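Local coordinates for protein D-xylonate dehydratase (Caulobacter crescentus, PDB 5OYN) that dehydrates D-xylonate, and D-gluconate about equally well, to the 2-dehydro-3-deoxy sugar acids with the help of a [2Fe-2S] cluster and magnesium, at residues 165-169 with 170-174; 211-215 with 216-220; 372-375 with 376-379; 496-499 with 500-504. One frame throughout, in Å; residues are numbered along the deposited sequence.

Contact 1: residues 165-169 with 170-174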
loop_
_atom_site.group_PDB
_atom_site.type_symbol
_atom_site.label_atom_id
_atom_site.label_comp_id
_atom_site.label_asym_id
_atom_site.label_seq_id
_atom_site.Cartn_x
_atom_site.Cartn_y
_atom_site.Cartn_z
ATOM N N ASP A 165 -19.681 14.165 10.017
ATOM C CA ASP A 165 -20.752 15.141 9.811
ATOM C C ASP A 165 -20.356 16.125 8.720
ATOM O O ASP A 165 -19.210 16.563 8.645
ATOM C CB ASP A 165 -21.052 15.939 11.087
ATOM C CG ASP A 165 -21.498 15.085 12.261
ATOM O OD1 ASP A 165 -21.952 13.924 12.063
ATOM O OD2 ASP A 165 -21.397 15.610 13.406
ATOM N N GLY A 166 -21.314 16.499 7.886
ATOM C CA GLY A 166 -21.097 17.516 6.873
ATOM C C GLY A 166 -21.750 18.812 7.315
ATOM O O GLY A 166 -22.801 18.799 7.963
ATOM N N TRP A 167 -21.108 19.929 6.970
ATOM C CA TRP A 167 -21.576 21.248 7.375
ATOM C C TRP A 167 -21.550 22.207 6.194
ATOM O O TRP A 167 -20.637 22.166 5.364
ATOM C CB TRP A 167 -20.732 21.813 8.498
ATOM C CG TRP A 167 -20.809 21.050 9.774
ATOM C CD1 TRP A 167 -20.053 19.974 10.135
ATOM C CD2 TRP A 167 -21.663 21.326 10.880
ATOM N NE1 TRP A 167 -20.386 19.560 11.402
ATOM C CE2 TRP A 167 -21.379 20.374 11.877
ATOM C CE3 TRP A 167 -22.648 22.281 11.123
ATOM C CZ2 TRP A 167 -22.049 20.348 13.090
ATOM C CZ3 TRP A 167 -23.311 22.254 12.326
ATOM C CH2 TRP A 167 -23.008 21.298 13.296
ATOM N N HIS A 168 -22.567 23.060 6.115
ATOM C CA HIS A 168 -22.633 24.102 5.094
ATOM C C HIS A 168 -23.242 25.314 5.768
ATOM O O HIS A 168 -24.403 25.269 6.186
ATOM C CB HIS A 168 -23.455 23.673 3.881
ATOM C CG HIS A 168 -23.064 24.345 2.597
ATOM N ND1 HIS A 168 -21.859 24.112 1.964
ATOM C CD2 HIS A 168 -23.737 25.217 1.806
ATOM C CE1 HIS A 168 -21.801 24.819 0.848
ATOM N NE2 HIS A 168 -22.929 25.497 0.727
ATOM N N GLU A 169 -22.451 26.376 5.893
ATOM C CA GLU A 169 -22.857 27.605 6.564
ATOM C C GLU A 169 -23.463 27.295 7.934
ATOM O O GLU A 169 -24.625 27.594 8.217
ATOM C CB GLU A 169 -23.828 28.399 5.684
ATOM C CG GLU A 169 -23.609 28.185 4.184
ATOM C CD GLU A 169 -24.071 29.360 3.343
ATOM O OE1 GLU A 169 -25.196 29.868 3.583
ATOM O OE2 GLU A 169 -23.298 29.775 2.445
ATOM N N ASN A 170 -22.651 26.652 8.775
ATOM C CA ASN A 170 -22.990 26.360 10.171
ATOM C C ASN A 170 -24.175 25.403 10.313
ATOM O O ASN A 170 -24.776 25.313 11.393
ATOM C CB ASN A 170 -23.278 27.648 10.958
ATOM C CG ASN A 170 -22.037 28.239 11.586
ATOM O OD1 ASN A 170 -21.629 29.351 11.245
ATOM N ND2 ASN A 170 -21.429 27.501 12.513
ATOM N N GLU A 171 -24.527 24.671 9.256
ATOM C CA GLU A 171 -25.694 23.799 9.267
ATOM C C GLU A 171 -25.305 22.375 8.895
ATOM O O GLU A 171 -24.515 22.163 7.969
ATOM C CB GLU A 171 -26.770 24.310 8.298
ATOM C CG GLU A 171 -27.240 25.728 8.569
ATOM C CD GLU A 171 -28.003 25.882 9.888
ATOM O OE1 GLU A 171 -29.052 26.567 9.881
ATOM O OE2 GLU A 171 -27.560 25.344 10.932
ATOM N N LEU A 172 -25.874 21.409 9.624
ATOM C CA LEU A 172 -25.736 20.002 9.273
ATOM C C LEU A 172 -26.298 19.738 7.886
ATOM O O LEU A 172 -27.230 20.401 7.426
ATOM C CB LEU A 172 -26.449 19.115 10.282
ATOM C CG LEU A 172 -25.607 18.748 11.497
ATOM C CD1 LEU A 172 -26.416 17.852 12.405
ATOM C CD2 LEU A 172 -24.317 18.061 11.082
ATOM N N VAL A 173 -25.728 18.742 7.226
ATOM C CA VAL A 173 -25.967 18.499 5.815
ATOM C C VAL A 173 -25.697 17.019 5.584
ATOM O O VAL A 173 -24.540 16.574 5.567
ATOM C CB VAL A 173 -25.084 19.418 4.947
ATOM C CG1 VAL A 173 -24.777 18.788 3.606
ATOM C CG2 VAL A 173 -25.771 20.753 4.735
ATOM N N GLY A 174 -26.764 16.239 5.460
ATOM C CA GLY A 174 -26.644 14.805 5.392
ATOM C C GLY A 174 -26.571 14.317 3.957
ATOM O O GLY A 174 -27.233 14.852 3.070
#

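Contact 2: residues 211-215 with 216-220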
loop_
_atom_site.group_PDB
_atom_site.type_symbol
_atom_site.label_atom_id
_atom_site.label_comp_id
_atom_site.label_asym_id
_atom_site.label_seq_id
_atom_site.Cartn_x
_atom_site.Cartn_y
_atom_site.Cartn_z
ATOM N N ASN A 211 -24.028 9.357 5.660
ATOM C CA ASN A 211 -23.957 9.654 7.089
ATOM C C ASN A 211 -25.319 9.913 7.719
ATOM O O ASN A 211 -25.379 10.249 8.905
ATOM C CB ASN A 211 -23.021 10.852 7.358
ATOM C CG ASN A 211 -23.393 12.098 6.560
ATOM O OD1 ASN A 211 -24.502 12.205 6.019
ATOM N ND2 ASN A 211 -22.462 13.058 6.490
ATOM N N THR A 212 -26.395 9.788 6.950
ATOM C CA THR A 212 -27.770 9.775 7.433
ATOM C C THR A 212 -28.207 8.335 7.710
ATOM O O THR A 212 -27.528 7.372 7.341
ATOM C CB THR A 212 -28.678 10.409 6.391
ATOM O OG1 THR A 212 -28.240 9.989 5.090
ATOM C CG2 THR A 212 -28.596 11.923 6.474
ATOM N N MET A 213 -29.363 8.179 8.358
ATOM C CA MET A 213 -29.911 6.842 8.591
ATOM C C MET A 213 -30.578 6.300 7.323
ATOM O O MET A 213 -31.778 6.030 7.267
ATOM C CB MET A 213 -30.883 6.870 9.757
ATOM C CG MET A 213 -31.483 5.510 10.098
ATOM S SD MET A 213 -30.268 4.350 10.718
ATOM C CE MET A 213 -29.893 5.153 12.282
ATOM N N GLY A 214 -29.775 6.162 6.280
ATOM C CA GLY A 214 -30.222 5.610 5.021
ATOM C C GLY A 214 -30.037 4.110 4.989
ATOM O O GLY A 214 -29.953 3.447 6.027
ATOM N N THR A 215 -29.963 3.563 3.773
ATOM C CA THR A 215 -29.915 2.110 3.640
ATOM C C THR A 215 -28.638 1.547 4.240
ATOM O O THR A 215 -28.669 0.486 4.881
ATOM C CB THR A 215 -30.030 1.693 2.175
ATOM O OG1 THR A 215 -31.081 2.432 1.549
ATOM C CG2 THR A 215 -30.314 0.203 2.072
ATOM N N ALA A 216 -27.511 2.250 4.049
ATOM C CA ALA A 216 -26.221 1.751 4.517
ATOM C C ALA A 216 -26.159 1.729 6.036
ATOM O O ALA A 216 -25.778 0.719 6.638
ATOM C CB ALA A 216 -25.082 2.600 3.946
ATOM N N SER A 217 -26.525 2.831 6.683
ATOM C CA SER A 217 -26.542 2.790 8.138
ATOM C C SER A 217 -27.592 1.803 8.645
ATOM O O SER A 217 -27.368 1.112 9.645
ATOM C CB SER A 217 -26.785 4.183 8.700
ATOM O OG SER A 217 -26.163 5.153 7.889
ATOM N N THR A 218 -28.733 1.696 7.952
ATOM C CA THR A 218 -29.764 0.746 8.366
ATOM C C THR A 218 -29.270 -0.692 8.245
ATOM O O THR A 218 -29.297 -1.456 9.218
ATOM C CB THR A 218 -31.034 0.939 7.537
ATOM O OG1 THR A 218 -31.513 2.287 7.677
ATOM C CG2 THR A 218 -32.109 -0.031 7.997
ATOM N N MET A 219 -28.806 -1.078 7.055
ATOM C CA MET A 219 -28.350 -2.451 6.869
ATOM C C MET A 219 -27.168 -2.790 7.772
ATOM O O MET A 219 -26.997 -3.948 8.165
ATOM C CB MET A 219 -27.988 -2.698 5.406
ATOM C CG MET A 219 -29.176 -2.664 4.454
ATOM S SD MET A 219 -30.667 -3.463 5.101
ATOM C CE MET A 219 -30.135 -5.177 5.269
ATOM N N ASN A 220 -26.360 -1.808 8.148
ATOM C CA ASN A 220 -25.263 -2.154 9.040
ATOM C C ASN A 220 -25.742 -2.294 10.478
ATOM O O ASN A 220 -25.287 -3.184 11.200
ATOM C CB ASN A 220 -24.130 -1.142 8.878
ATOM C CG ASN A 220 -23.221 -1.498 7.691
ATOM O OD1 ASN A 220 -22.408 -2.419 7.785
ATOM N ND2 ASN A 220 -23.417 -0.829 6.553
HETATM O O HOH W 1 -26.939 5.305 5.382
#

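Contact 3: residues 372-375 with 376-379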
loop_
_atom_site.group_PDB
_atom_site.type_symbol
_atom_site.label_atom_id
_atom_site.label_comp_id
_atom_site.label_asym_id
_atom_site.label_seq_id
_atom_site.Cartn_x
_atom_site.Cartn_y
_atom_site.Cartn_z
ATOM N N THR A 372 -28.106 4.423 26.430
ATOM C CA THR A 372 -27.507 5.555 25.744
ATOM C C THR A 372 -26.951 6.572 26.725
ATOM O O THR A 372 -27.300 6.603 27.910
ATOM C CB THR A 372 -28.520 6.263 24.859
ATOM O OG1 THR A 372 -27.962 7.513 24.434
ATOM C CG2 THR A 372 -29.782 6.529 25.651
ATOM N N SER A 373 -26.091 7.432 26.194
ATOM C CA SER A 373 -25.456 8.500 26.948
ATOM C C SER A 373 -25.881 9.877 26.472
ATOM O O SER A 373 -25.485 10.875 27.081
ATOM C CB SER A 373 -23.933 8.382 26.853
ATOM O OG SER A 373 -23.528 7.950 25.557
ATOM N N ASP A 374 -26.674 9.964 25.403
ATOM C CA ASP A 374 -27.121 11.245 24.856
ATOM C C ASP A 374 -28.626 11.168 24.608
ATOM O O ASP A 374 -29.075 10.723 23.545
ATOM C CB ASP A 374 -26.358 11.582 23.588
ATOM C CG ASP A 374 -26.345 13.065 23.292
ATOM O OD1 ASP A 374 -27.278 13.766 23.747
ATOM O OD2 ASP A 374 -25.395 13.531 22.609
ATOM N N ARG A 375 -29.419 11.623 25.579
ATOM C CA ARG A 375 -30.860 11.561 25.367
ATOM C C ARG A 375 -31.352 12.604 24.367
ATOM O O ARG A 375 -32.548 12.604 24.045
ATOM C CB ARG A 375 -31.590 11.695 26.704
ATOM C CG ARG A 375 -31.520 10.446 27.599
ATOM C CD ARG A 375 -32.417 9.302 27.092
ATOM N NE ARG A 375 -32.274 8.074 27.885
ATOM C CZ ARG A 375 -32.630 6.857 27.462
ATOM N NH1 ARG A 375 -33.150 6.683 26.249
ATOM N NH2 ARG A 375 -32.452 5.804 28.249
ATOM N N GLU A 376 -30.470 13.478 23.863
ATOM C CA GLU A 376 -30.807 14.371 22.753
ATOM C C GLU A 376 -30.886 13.614 21.434
ATOM O O GLU A 376 -31.476 14.109 20.462
ATOM C CB GLU A 376 -29.754 15.487 22.627
ATOM C CG GLU A 376 -30.182 16.909 23.066
ATOM C CD GLU A 376 -28.988 17.909 23.213
ATOM O OE1 GLU A 376 -27.899 17.695 22.609
ATOM O OE2 GLU A 376 -29.142 18.920 23.944
ATOM N N VAL A 377 -30.310 12.418 21.391
ATOM C CA VAL A 377 -30.048 11.701 20.153
ATOM C C VAL A 377 -30.801 10.383 20.119
ATOM O O VAL A 377 -31.420 10.029 19.108
ATOM C CB VAL A 377 -28.526 11.464 19.954
ATOM C CG1 VAL A 377 -28.241 10.816 18.609
ATOM C CG2 VAL A 377 -27.773 12.756 20.125
ATOM N N ILE A 378 -30.744 9.631 21.210
ATOM C CA ILE A 378 -31.489 8.388 21.345
ATOM C C ILE A 378 -32.511 8.594 22.457
ATOM O O ILE A 378 -32.170 8.600 23.646
ATOM C CB ILE A 378 -30.569 7.203 21.625
ATOM C CG1 ILE A 378 -29.633 7.019 20.427
ATOM C CG2 ILE A 378 -31.407 5.970 21.908
ATOM C CD1 ILE A 378 -28.556 5.978 20.639
ATOM N N PHE A 379 -33.771 8.773 22.067
ATOM C CA PHE A 379 -34.832 9.090 23.012
ATOM C C PHE A 379 -35.252 7.865 23.815
ATOM O O PHE A 379 -35.082 6.719 23.369
ATOM C CB PHE A 379 -36.032 9.668 22.275
ATOM C CG PHE A 379 -35.886 11.119 21.946
ATOM C CD1 PHE A 379 -34.641 11.652 21.621
ATOM C CD2 PHE A 379 -36.983 11.955 21.958
ATOM C CE1 PHE A 379 -34.502 12.996 21.312
ATOM C CE2 PHE A 379 -36.856 13.294 21.656
ATOM C CZ PHE A 379 -35.611 13.817 21.333
#

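Contact 4: residues 496-499 with 500-504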
loop_
_atom_site.group_PDB
_atom_site.type_symbol
_atom_site.label_atom_id
_atom_site.label_comp_id
_atom_site.label_asym_id
_atom_site.label_seq_id
_atom_site.Cartn_x
_atom_site.Cartn_y
_atom_site.Cartn_z
ATOM N N GLY A 496 -41.540 1.210 -7.519
ATOM C CA GLY A 496 -40.121 1.258 -7.269
ATOM C C GLY A 496 -39.810 1.563 -5.817
ATOM O O GLY A 496 -40.633 1.356 -4.916
ATOM N N ARG A 497 -38.594 2.068 -5.590
ATOM C CA ARG A 497 -38.047 2.346 -4.261
ATOM C C ARG A 497 -37.736 3.836 -4.136
ATOM O O ARG A 497 -38.011 4.630 -5.037
ATOM C CB ARG A 497 -36.801 1.487 -3.997
ATOM C CG ARG A 497 -36.879 0.067 -4.586
ATOM C CD ARG A 497 -35.762 -0.854 -4.120
ATOM N NE ARG A 497 -34.560 -0.096 -3.803
ATOM C CZ ARG A 497 -33.619 0.225 -4.686
ATOM N NH1 ARG A 497 -33.731 -0.170 -5.941
ATOM N NH2 ARG A 497 -32.568 0.936 -4.309
ATOM N N GLN A 498 -37.178 4.221 -2.992
ATOM C CA GLN A 498 -36.629 5.555 -2.812
ATOM C C GLN A 498 -35.395 5.429 -1.939
ATOM O O GLN A 498 -35.234 4.439 -1.220
ATOM C CB GLN A 498 -37.628 6.513 -2.167
ATOM C CG GLN A 498 -37.772 6.307 -0.677
ATOM C CD GLN A 498 -38.864 7.162 -0.086
ATOM O OE1 GLN A 498 -39.542 7.914 -0.797
ATOM N NE2 GLN A 498 -39.033 7.069 1.229
ATOM N N SER A 499 -34.521 6.434 -2.004
ATOM C CA SER A 499 -33.296 6.378 -1.212
ATOM C C SER A 499 -33.628 6.290 0.271
ATOM O O SER A 499 -34.545 6.954 0.763
ATOM C CB SER A 499 -32.424 7.604 -1.478
ATOM O OG SER A 499 -31.201 7.536 -0.755
ATOM N N GLY A 500 -32.870 5.467 0.991
ATOM C CA GLY A 500 -33.028 5.384 2.431
ATOM C C GLY A 500 -32.855 6.728 3.106
ATOM O O GLY A 500 -33.148 6.898 4.289
ATOM N N THR A 501 -32.362 7.688 2.348
ATOM C CA THR A 501 -32.163 9.048 2.802
ATOM C C THR A 501 -33.348 9.945 2.480
ATOM O O THR A 501 -33.284 11.154 2.738
ATOM C CB THR A 501 -30.885 9.605 2.160
ATOM O OG1 THR A 501 -31.063 9.703 0.741
ATOM C CG2 THR A 501 -29.737 8.659 2.422
ATOM N N ALA A 502 -34.416 9.395 1.908
ATOM C CA ALA A 502 -35.560 10.226 1.570
ATOM C C ALA A 502 -36.327 10.609 2.826
ATOM O O ALA A 502 -36.420 9.831 3.781
ATOM C CB ALA A 502 -36.485 9.514 0.586
ATOM N N ASP A 503 -36.845 11.836 2.826
ATOM C CA ASP A 503 -37.764 12.339 3.843
ATOM C C ASP A 503 -39.183 12.463 3.274
ATOM O O ASP A 503 -39.948 13.365 3.635
ATOM C CB ASP A 503 -37.277 13.677 4.398
ATOM C CG ASP A 503 -36.976 14.689 3.298
ATOM O OD1 ASP A 503 -36.808 14.273 2.125
ATOM O OD2 ASP A 503 -36.907 15.902 3.600
ATOM N N SER A 504 -39.552 11.529 2.392
ATOM C CA SER A 504 -40.871 11.468 1.778
ATOM C C SER A 504 -41.642 10.306 2.381
ATOM O O SER A 504 -41.148 9.168 2.321
ATOM C CB SER A 504 -40.755 11.285 0.267
ATOM O OG SER A 504 -40.185 12.418 -0.345
#

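Contact 1: residues 165-169 with 170-174
Trp167 folds its indole back over the returning chain at Glu171 and Leu172, and its side chain can be followed outward atom by atom. Trp167 CB starts beside the backbone, 3.8 Å from Glu171 O. Beyond it CG lies anti to the carbonyl carbon (chi1 -65°), which swings the ring over the Glu171-Leu172 strand. Further out, the six-membered ring turns its CE3 corner to the peptide that follows Glu171, with Trp167 CE3 3.5 Å from Glu171 C. The next atom round, Trp167 CZ3, brings the ring edge to the carbonyl oxygen of Asn170, also at 3.5 Å. Further round the ring, CE2 and CZ2 lie under Leu172 CD2, and the Trp167 CZ2 to Leu172 CD2 distance is 3.8 Å. Leu172 CD2 stands over the face, 3.9 Å from the centroid of the six-membered ring and 18° off its normal, a CH-pi contact. Arg334 of the second subunit adds a cation-pi contact to the same indole. Behind the ring the backbone is tied by His168 N to Glu171 O, 2.8 Å; the return bond from Glu171 N to His168 O is weak. Facing away from the indole, His168 CB rests against Val173 CG2 at 3.8 Å, while the imidazole reaches Ser202 through ND1. Glu169 and Asn170 make the bend, both with positive phi. This is a short antiparallel beta hairpin with a two-residue turn, set at the protein surface, where its tryptophan-bearing face meets a neighbouring subunit of the tetramer.

Contact 2: residues 211-215 with 216-220
Thr215 and Met219 run side by side at the start of a helix, with Thr215 CG2 3.9 Å from Met219 CG. Their backbones are joined too, since Met219 N donates to Thr215 O at 2.7 Å in a nearly straight bond. The hydroxyl of Thr215 is turned to partners beyond the helix, taking bonds with Asn288 and Ser286, and its side chain also touches Asp138, a magnesium ligand. Thr218 has a double hold on the residue at the N-cap. Its N donates to Gly214 O at 2.9 Å, and its OG1 donates to the same oxygen from above the carbonyl plane. The torsion behind this sets OG1 anti to the carbonyl carbon (chi1 -58°), which swings the hydroxyl back toward the preceding turn, where Ser286 N binds it as well. Met213 crosses Thr218 at about a right angle, its SD 3.9 Å from Thr218 OG1, and the same sulfur lies 4.0 Å from Ser217 CB. Ser217 is the link to the loop before the helix: a water accepts from its N at 2.8 Å and donates to Thr212 O at 2.9 Å, spanning the inverse gamma turn centred on Met213. That water satisfies a backbone N-H of the first helical turn. Ala216, between Thr215 and Ser217 in the chain, puts its methyl against the iron-sulfur cluster. The whole is a helix N-terminus with glycine at the N-cap position, packed on the cofactor site and following closely in sequence on the cluster ligand Cys210.

Contact 3: residues 372-375 with 376-379
Ile378 packs its side chain on Thr372 and gives its N-H to Asp374 O, where an ST turn at Thr372 runs into a further bend. Thr372 OG1 accepts from Asp374 N and also bonds to Ala335 O at the end of helix 329-335. The tight half gathers on Asp374. Its carbonyl oxygen accepts from Ile378 N at 3.1 Å, nearly along the C=O axis, and from Val377 N at 3.0 Å, well above the carbonyl plane. With CG anti to the backbone N (chi1 -157°), the carboxylate leans forward over the bend, so that OD1 takes Glu376 N at 3.2 Å, an Asx turn, while Val377 CG2 comes to 3.5 Å from Asp374 CG. OD2 pairs with Arg331 and makes a hydrogen bond, weak in one copy, with Asn170 ND2 of the second subunit. Were this residue an alanine, the Glu376 N-H would probably lose this acceptor and Arg331 one of its two carboxylates. Thr372 and Ile378 lie alongside each other, running opposite ways, with Thr372 OG1 3.8 Å from Ile378 CB; both touch Ala340 of helix 337-347, and Val377 and Ile378 lie on Ala335.

The outer side is looser. Glu376 is exposed; its carboxylate lies near that of Asp374, and Arg331, bound to both, probably offsets their repulsion. Arg375 bends at chi2 and brings its guanidinium face back under the Thr372 methyl, but across the turn NH1 makes only a weak bond to Ile378 O. Its firmer partners are Glu371 and Glu344. At this margin Phe379 CD1 lies 3.3 Å from Arg375 O.

Contact 4: residues 496-499 with 500-504
The hydroxyls of Ser499 and Thr501 meet at 2.6 Å between OG and OG1, a hydrogen bond in which either could donate. Thr501 OG1 has a second partner, the indole NE1 of Trp180 from helix 177-187, so two groups fix its position. Ser499 reaches across because its OG stands anti to the backbone N (chi1 -178°). Beneath the hydroxyl pair the backbone makes a type I beta turn from Ser499 to Ala502, closed by Ala502 N donating to Ser499 O at 2.7 Å.

The turn carries Ala502 onto the amide of Gln498. Its methyl stands over the flat of the group, with Ala502 CB 3.4 Å from Gln498 CD and at much the same distance from NE2 and OE1, 3.6 and 3.7 Å. The tip goes further: Gln498 NE2 donates to Ser504 O at 3.2 Å, nearly straight, with the acceptor close to the amide plane and the donor in the carbonyl plane. OE1 bonds to Ser506. The carbonyl acceptor at Ser504 supports this placing of NE2 and OE1. A leucine in place of Gln498 would probably leave Ser504 O without this donor and Ser506 without its acceptor, so the chain after the turn would be less firmly tied down.

Ser499 also touches Glu472, a magnesium ligand, and its side chain is about 5 Å from the ion at nearest atoms. The bonds are consistent with a buried polar turn that probably keeps the Ser499 hydroxyl in place near the magnesium site.

Along the chain the four contacts come in series. Contact 2 lies near the middle of the protein, about 7 Å from the chain's centre, with contact 4 about 12 Å from it between centres. These two touch, Thr212 and Thr215 meeting Thr501 and Gly500, and so bring the N-terminal and C-terminal family regions together beside cluster and magnesium. Contact 1, the hairpin within 165-174, is about 18 Å from contact 2 but still touches it, Gly174 resting on Asn211. Contact 3 lies in the loop after helix 363-367, about 20 Å from contact 1 within one chain. Across the tetramer the two meet, Asn170 of one subunit against Ser373 and Asp374 of another, so contacts 1 and 3 lie at a subunit interface.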